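Local coordinates for Ras-interacting protein 1 (Homo sapiens, PDB 5KHO) that regulates GTPase signaling, cell architecture and adhesion in endothelial cells, as vascular tube formation requires, here represented by its Ras-associating domain, at residues 94-102 with 124-135. Residues are numbered along the deposited sequence; the frame is centred on the assembly and turned at random.
Sequences AEHLRVLGD and ELRGREEARRLE
In the ubiquitin-like fold of the Ras-associating domain, Leu-97 and Val-99 of strand 96-99 pack on the helix that follows strand 120-127. The strand and helix axes approach to 7.4 Å at 124°. No hydrogen bond links the two segments; Leu-97 and Val-99 use their methyls, and the extended chains of Arg-128 and Glu-135 pack alongside. Val-99 lays CG2 against Ala-131 CB at 3.6 Å. Leu-97 has CG wedged between its backbone N and carbonyl carbon (chi1 65°), which directs its methyls across the contact: CD2 touches Leu-134 CD1 and, on the strand side, Arg-126 NE at 3.5 Å, while CD1 lies by the Ala-131 carbonyl. In the mixed sheet, helix 128-135 returns toward 96-99, the outermost strand on that side within this chain, and both Arg-128 and Val-99 touch Ala-74 of intervening strand 73-80. The Arg-126 guanidinium carries Leu-134 CD1 over one face and receives Glu-124 OE1 at its edge. NE (2.9 Å) and NH2 (2.8 Å) of Arg-126 both grip that Glu-124 OE1, from one face of the carboxylate; Arg-122 pairs with the other oxygen. An alanine in place of Glu-124 would probably strip Arg-126 NE and NH2 of their shared acceptor and Arg-122 of its carboxylate mate, leaving the Arg-126 guanidinium less firmly held against Leu-97 and Leu-134. At the far end, Arg-128 passes one guanidinium face over Val-99 CG1, and its NH1 reaches Asp-102 OD1 in a long salt bridge of 3.5 Å, the planes 48° apart. Glu-135 crosses Val-99 at about a right angle, OE1 lying 3.5 Å from Val-99 CG2; its carbonyl O accepts a hydrogen bond from Arg-105 of the second subunit.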
ATOM      1  N   ALA B  94       8.879  -4.789 -12.467  1.00 84.70           N
ATOM      2  CA  ALA B  94       8.233  -4.929 -11.139  1.00 84.94           C
ATOM      3  C   ALA B  94       8.829  -6.026 -10.230  1.00 87.46           C
ATOM      4  O   ALA B  94       8.942  -7.190 -10.634  1.00 90.04           O
ATOM      5  CB  ALA B  94       6.736  -5.128 -11.298  1.00 77.22           C
ATOM      6  N   GLU B  95       9.184  -5.644  -9.001  1.00 87.62           N
ATOM      7  CA  GLU B  95       9.784  -6.555  -8.003  1.00 85.52           C
ATOM      8  C   GLU B  95       8.781  -7.472  -7.268  1.00 81.48           C
ATOM      9  O   GLU B  95       9.137  -8.575  -6.850  1.00 79.95           O
ATOM     10  CB  GLU B  95      10.627  -5.767  -6.993  1.00 83.67           C
ATOM     11  N   HIS B  96       7.549  -6.998  -7.098  1.00 76.98           N
ATOM     12  CA  HIS B  96       6.448  -7.789  -6.546  1.00 72.52           C
ATOM     13  C   HIS B  96       5.160  -7.266  -7.149  1.00 68.06           C
ATOM     14  O   HIS B  96       5.077  -6.097  -7.508  1.00 68.59           O
ATOM     15  CB  HIS B  96       6.403  -7.691  -5.009  1.00 77.72           C
ATOM     16  CG  HIS B  96       5.265  -8.441  -4.379  1.00 85.00           C
ATOM     17  ND1 HIS B  96       5.197  -9.819  -4.358  1.00 91.04           N
ATOM     18  CD2 HIS B  96       4.145  -8.003  -3.754  1.00 86.45           C
ATOM     19  CE1 HIS B  96       4.082 -10.197  -3.756  1.00 88.05           C
ATOM     20  NE2 HIS B  96       3.427  -9.114  -3.377  1.00 89.71           N
ATOM     21  N   LEU B  97       4.166  -8.136  -7.282  1.00 69.29           N
ATOM     22  CA  LEU B  97       2.831  -7.708  -7.702  1.00 73.92           C
ATOM     23  C   LEU B  97       1.719  -8.426  -6.944  1.00 72.89           C
ATOM     24  O   LEU B  97       1.961  -9.411  -6.253  1.00 74.79           O
ATOM     25  CB  LEU B  97       2.654  -7.850  -9.226  1.00 74.74           C
ATOM     26  CG  LEU B  97       2.682  -9.210  -9.932  1.00 73.31           C
ATOM     27  CD1 LEU B  97       1.387  -9.993  -9.742  1.00 70.92           C
ATOM     28  CD2 LEU B  97       2.924  -8.971 -11.409  1.00 74.75           C
ATOM     29  N   ARG B  98       0.498  -7.927  -7.101  1.00 72.51           N
ATOM     30  CA  ARG B  98      -0.675  -8.530  -6.498  1.00 70.63           C
ATOM     31  C   ARG B  98      -1.810  -8.508  -7.499  1.00 73.93           C
ATOM     32  O   ARG B  98      -2.086  -7.469  -8.095  1.00 79.87           O
ATOM     33  CB  ARG B  98      -1.062  -7.750  -5.254  1.00 67.90           C
ATOM     34  CG  ARG B  98      -2.191  -8.356  -4.466  1.00 69.44           C
ATOM     35  CD  ARG B  98      -2.585  -7.426  -3.335  1.00 77.92           C
ATOM     36  NE  ARG B  98      -4.037  -7.386  -3.234  1.00 80.56           N
ATOM     37  CZ  ARG B  98      -4.792  -6.381  -3.650  1.00 76.15           C
ATOM     38  NH1 ARG B  98      -4.248  -5.296  -4.166  1.00 81.35           N
ATOM     39  NH2 ARG B  98      -6.100  -6.459  -3.533  1.00 73.02           N
ATOM     40  N   VAL B  99      -2.468  -9.652  -7.679  1.00 74.39           N
ATOM     41  CA  VAL B  99      -3.618  -9.739  -8.576  1.00 70.03           C
ATOM     42  C   VAL B  99      -4.856  -9.335  -7.806  1.00 66.64           C
ATOM     43  O   VAL B  99      -5.244 -10.007  -6.852  1.00 73.28           O
ATOM     44  CB  VAL B  99      -3.794 -11.160  -9.159  1.00 70.11           C
ATOM     45  CG1 VAL B  99      -5.021 -11.236 -10.066  1.00 57.96           C
ATOM     46  CG2 VAL B  99      -2.540 -11.581  -9.913  1.00 70.82           C
ATOM     47  N   LEU B 100      -5.461  -8.232  -8.217  1.00 64.17           N
ATOM     48  CA  LEU B 100      -6.756  -7.826  -7.683  1.00 70.42           C
ATOM     49  C   LEU B 100      -7.804  -8.895  -7.963  1.00 76.69           C
ATOM     50  O   LEU B 100      -7.814  -9.485  -9.048  1.00 84.96           O
ATOM     51  CB  LEU B 100      -7.198  -6.495  -8.307  1.00 69.41           C
ATOM     52  CG  LEU B 100      -6.717  -5.163  -7.696  1.00 70.76           C
ATOM     53  CD1 LEU B 100      -5.202  -5.001  -7.712  1.00 64.46           C
ATOM     54  CD2 LEU B 100      -7.386  -3.979  -8.391  1.00 69.88           C
ATOM     55  N   GLY B 101      -8.659  -9.169  -6.977  1.00 79.03           N
ATOM     56  CA  GLY B 101      -9.886  -9.943  -7.212  1.00 80.22           C
ATOM     57  C   GLY B 101     -10.848  -9.143  -8.081  1.00 83.69           C
ATOM     58  O   GLY B 101     -10.751  -7.917  -8.145  1.00 91.64           O
ATOM     59  N   ASP B 102     -11.774  -9.827  -8.747  1.00 89.39           N
ATOM     60  CA  ASP B 102     -12.725  -9.171  -9.668  1.00 93.54           C
ATOM     61  C   ASP B 102     -13.655  -8.166  -8.998  1.00 93.01           C
ATOM     62  O   ASP B 102     -14.065  -7.204  -9.642  1.00 92.35           O
ATOM     63  CB  ASP B 102     -13.579 -10.196 -10.415  1.00 97.61           C
ATOM     64  CG  ASP B 102     -12.757 -11.288 -11.070  1.00101.35           C
ATOM     65  OD1 ASP B 102     -11.668 -11.004 -11.625  1.00108.24           O
ATOM     66  OD2 ASP B 102     -13.225 -12.443 -11.037  1.00101.72           O
ATOM     67  N   GLU B 124      -0.794  -2.852 -13.720  1.00 79.06           N
ATOM     68  CA  GLU B 124      -0.380  -3.617 -14.901  1.00 76.48           C
ATOM     69  C   GLU B 124      -1.497  -4.534 -15.419  1.00 75.05           C
ATOM     70  O   GLU B 124      -2.302  -5.059 -14.634  1.00 69.95           O
ATOM     71  CB  GLU B 124       0.899  -4.414 -14.615  1.00 80.54           C
ATOM     72  CG  GLU B 124       2.169  -3.559 -14.535  1.00 89.83           C
ATOM     73  CD  GLU B 124       3.450  -4.350 -14.241  1.00 96.04           C
ATOM     74  OE1 GLU B 124       3.388  -5.480 -13.701  1.00 98.65           O
ATOM     75  OE2 GLU B 124       4.545  -3.825 -14.540  1.00 99.02           O
ATOM     76  N   LEU B 125      -1.559  -4.690 -16.743  1.00 71.77           N
ATOM     77  CA  LEU B 125      -2.437  -5.683 -17.349  1.00 73.51           C
ATOM     78  C   LEU B 125      -1.599  -6.876 -17.760  1.00 77.98           C
ATOM     79  O   LEU B 125      -0.683  -6.744 -18.578  1.00 85.35           O
ATOM     80  CB  LEU B 125      -3.147  -5.122 -18.571  1.00 70.60           C
ATOM     81  CG  LEU B 125      -4.600  -5.510 -18.874  1.00 71.49           C
ATOM     82  CD1 LEU B 125      -4.748  -5.681 -20.378  1.00 68.29           C
ATOM     83  CD2 LEU B 125      -5.113  -6.739 -18.135  1.00 67.02           C
ATOM     84  N   ARG B 126      -1.898  -8.034 -17.180  1.00 77.89           N
ATOM     85  CA  ARG B 126      -1.125  -9.248 -17.439  1.00 82.64           C
ATOM     86  C   ARG B 126      -1.995 -10.475 -17.687  1.00 86.27           C
ATOM     87  O   ARG B 126      -3.150 -10.531 -17.238  1.00 86.64           O
ATOM     88  CB  ARG B 126      -0.171  -9.532 -16.278  1.00 85.77           C
ATOM     89  CG  ARG B 126       1.069  -8.654 -16.241  1.00 89.23           C
ATOM     90  CD  ARG B 126       1.944  -9.079 -15.083  1.00 95.32           C
ATOM     91  NE  ARG B 126       3.008  -8.122 -14.810  1.00 98.07           N
ATOM     92  CZ  ARG B 126       4.209  -8.145 -15.378  1.00105.32           C
ATOM     93  NH1 ARG B 126       4.520  -9.073 -16.279  1.00108.44           N
ATOM     94  NH2 ARG B 126       5.102  -7.224 -15.044  1.00111.40           N
ATOM     95  N   GLY B 127      -1.439 -11.453 -18.405  1.00 79.00           N
ATOM     96  CA  GLY B 127      -2.025 -12.785 -18.446  1.00 80.90           C
ATOM     97  C   GLY B 127      -2.128 -13.309 -17.022  1.00 82.19           C
ATOM     98  O   GLY B 127      -1.159 -13.214 -16.255  1.00 83.77           O
ATOM     99  N   ARG B 128      -3.305 -13.832 -16.667  1.00 80.77           N
ATOM    100  CA  ARG B 128      -3.591 -14.321 -15.312  1.00 77.60           C
ATOM    101  C   ARG B 128      -2.582 -15.347 -14.780  1.00 75.68           C
ATOM    102  O   ARG B 128      -2.191 -15.263 -13.621  1.00 80.51           O
ATOM    103  CB  ARG B 128      -5.013 -14.866 -15.218  1.00 74.83           C
ATOM    104  CG  ARG B 128      -5.553 -14.921 -13.804  1.00 78.14           C
ATOM    105  CD  ARG B 128      -7.070 -14.939 -13.832  1.00 86.51           C
ATOM    106  NE  ARG B 128      -7.641 -14.349 -12.624  1.00 87.81           N
ATOM    107  CZ  ARG B 128      -8.033 -13.083 -12.512  1.00 87.71           C
ATOM    108  NH1 ARG B 128      -8.548 -12.648 -11.368  1.00 92.59           N
ATOM    109  NH2 ARG B 128      -7.918 -12.248 -13.535  1.00 88.00           N
ATOM    110  N   GLU B 129      -2.160 -16.295 -15.619  1.00 77.29           N
ATOM    111  CA  GLU B 129      -1.126 -17.264 -15.224  1.00 80.60           C
ATOM    112  C   GLU B 129       0.292 -16.692 -14.979  1.00 78.96           C
ATOM    113  O   GLU B 129       0.923 -17.021 -13.972  1.00 72.29           O
ATOM    114  CB  GLU B 129      -1.109 -18.479 -16.151  1.00 77.61           C
ATOM    115  CG  GLU B 129      -2.139 -19.524 -15.756  1.00 84.66           C
ATOM    116  CD  GLU B 129      -2.252 -19.731 -14.243  1.00 89.48           C
ATOM    117  OE1 GLU B 129      -1.220 -19.958 -13.557  1.00 86.93           O
ATOM    118  OE2 GLU B 129      -3.394 -19.667 -13.743  1.00 90.29           O
ATOM    119  N   GLU B 130       0.773 -15.848 -15.891  1.00 79.84           N
ATOM    120  CA  GLU B 130       1.976 -15.041 -15.672  1.00 83.96           C
ATOM    121  C   GLU B 130       1.923 -14.335 -14.300  1.00 84.65           C
ATOM    122  O   GLU B 130       2.884 -14.396 -13.517  1.00 86.48           O
ATOM    123  CB  GLU B 130       2.112 -14.017 -16.802  1.00 88.05           C
ATOM    124  CG  GLU B 130       3.472 -13.337 -16.921  1.00 97.99           C
ATOM    125  CD  GLU B 130       3.478 -12.145 -17.883  1.00109.65           C
ATOM    126  OE1 GLU B 130       4.477 -11.391 -17.876  1.00111.68           O
ATOM    127  OE2 GLU B 130       2.498 -11.944 -18.646  1.00113.08           O
ATOM    128  N   ALA B 131       0.770 -13.722 -14.017  1.00 76.85           N
ATOM    129  CA  ALA B 131       0.543 -12.891 -12.841  1.00 71.04           C
ATOM    130  C   ALA B 131       0.510 -13.670 -11.525  1.00 76.65           C
ATOM    131  O   ALA B 131       1.170 -13.280 -10.551  1.00 72.99           O
ATOM    132  CB  ALA B 131      -0.736 -12.091 -13.022  1.00 65.50           C
ATOM    133  N   ARG B 132      -0.264 -14.763 -11.511  1.00 84.49           N
ATOM    134  CA  ARG B 132      -0.388 -15.666 -10.359  1.00 76.83           C
ATOM    135  C   ARG B 132       0.970 -16.292  -9.993  1.00 71.21           C
ATOM    136  O   ARG B 132       1.244 -16.506  -8.813  1.00 71.72           O
ATOM    137  CB  ARG B 132      -1.508 -16.695 -10.616  1.00 81.50           C
ATOM    138  CG  ARG B 132      -1.455 -17.996  -9.812  1.00 95.07           C
ATOM    139  CD  ARG B 132      -2.776 -18.762  -9.776  1.00 95.12           C
ATOM    140  NE  ARG B 132      -3.487 -18.807 -11.058  1.00 99.76           N
ATOM    141  CZ  ARG B 132      -4.753 -18.424 -11.238  1.00108.60           C
ATOM    142  NH1 ARG B 132      -5.314 -18.501 -12.447  1.00102.48           N
ATOM    143  NH2 ARG B 132      -5.471 -17.978 -10.212  1.00112.04           N
ATOM    144  N   ARG B 133       1.819 -16.526 -11.000  1.00 71.24           N
ATOM    145  CA  ARG B 133       3.214 -16.965 -10.799  1.00 75.89           C
ATOM    146  C   ARG B 133       4.054 -15.904 -10.110  1.00 75.97           C
ATOM    147  O   ARG B 133       4.640 -16.177  -9.058  1.00 81.63           O
ATOM    148  CB  ARG B 133       3.885 -17.390 -12.118  1.00 77.01           C
ATOM    149  CG  ARG B 133       5.384 -17.677 -12.012  1.00 74.57           C
ATOM    150  CD  ARG B 133       5.977 -18.221 -13.307  1.00 78.40           C
ATOM    151  NE  ARG B 133       6.092 -17.219 -14.370  1.00 75.61           N
ATOM    152  CZ  ARG B 133       7.136 -16.405 -14.539  1.00 85.55           C
ATOM    153  NH1 ARG B 133       8.174 -16.459 -13.709  1.00 89.73           N
ATOM    154  NH2 ARG B 133       7.142 -15.522 -15.539  1.00 84.68           N
ATOM    155  N   LEU B 134       4.113 -14.709 -10.705  1.00 77.58           N
ATOM    156  CA  LEU B 134       4.888 -13.582 -10.143  1.00 78.70           C
ATOM    157  C   LEU B 134       4.398 -13.152  -8.765  1.00 80.38           C
ATOM    158  O   LEU B 134       5.203 -12.731  -7.940  1.00 86.81           O
ATOM    159  CB  LEU B 134       4.921 -12.380 -11.092  1.00 75.26           C
ATOM    160  CG  LEU B 134       5.509 -12.570 -12.500  1.00 75.57           C
ATOM    161  CD1 LEU B 134       5.086 -11.422 -13.410  1.00 72.75           C
ATOM    162  CD2 LEU B 134       7.025 -12.744 -12.496  1.00 73.05           C
ATOM    163  N   GLU B 135       3.089 -13.281  -8.522  1.00 85.48           N
ATOM    164  CA  GLU B 135       2.490 -13.014  -7.209  1.00 89.60           C
ATOM    165  C   GLU B 135       3.009 -13.969  -6.129  1.00 96.40           C
ATOM    166  O   GLU B 135       3.001 -13.629  -4.942  1.00 99.22           O
ATOM    167  CB  GLU B 135       0.960 -13.064  -7.269  1.00 86.09           C
ATOM    168  CG  GLU B 135       0.287 -12.236  -6.177  1.00 88.79           C
ATOM    169  CD  GLU B 135      -1.207 -12.477  -6.025  1.00 98.63           C
ATOM    170  OE1 GLU B 135      -1.833 -13.128  -6.895  1.00101.17           O
ATOM    171  OE2 GLU B 135      -1.765 -12.001  -5.010  1.00101.94           O
TER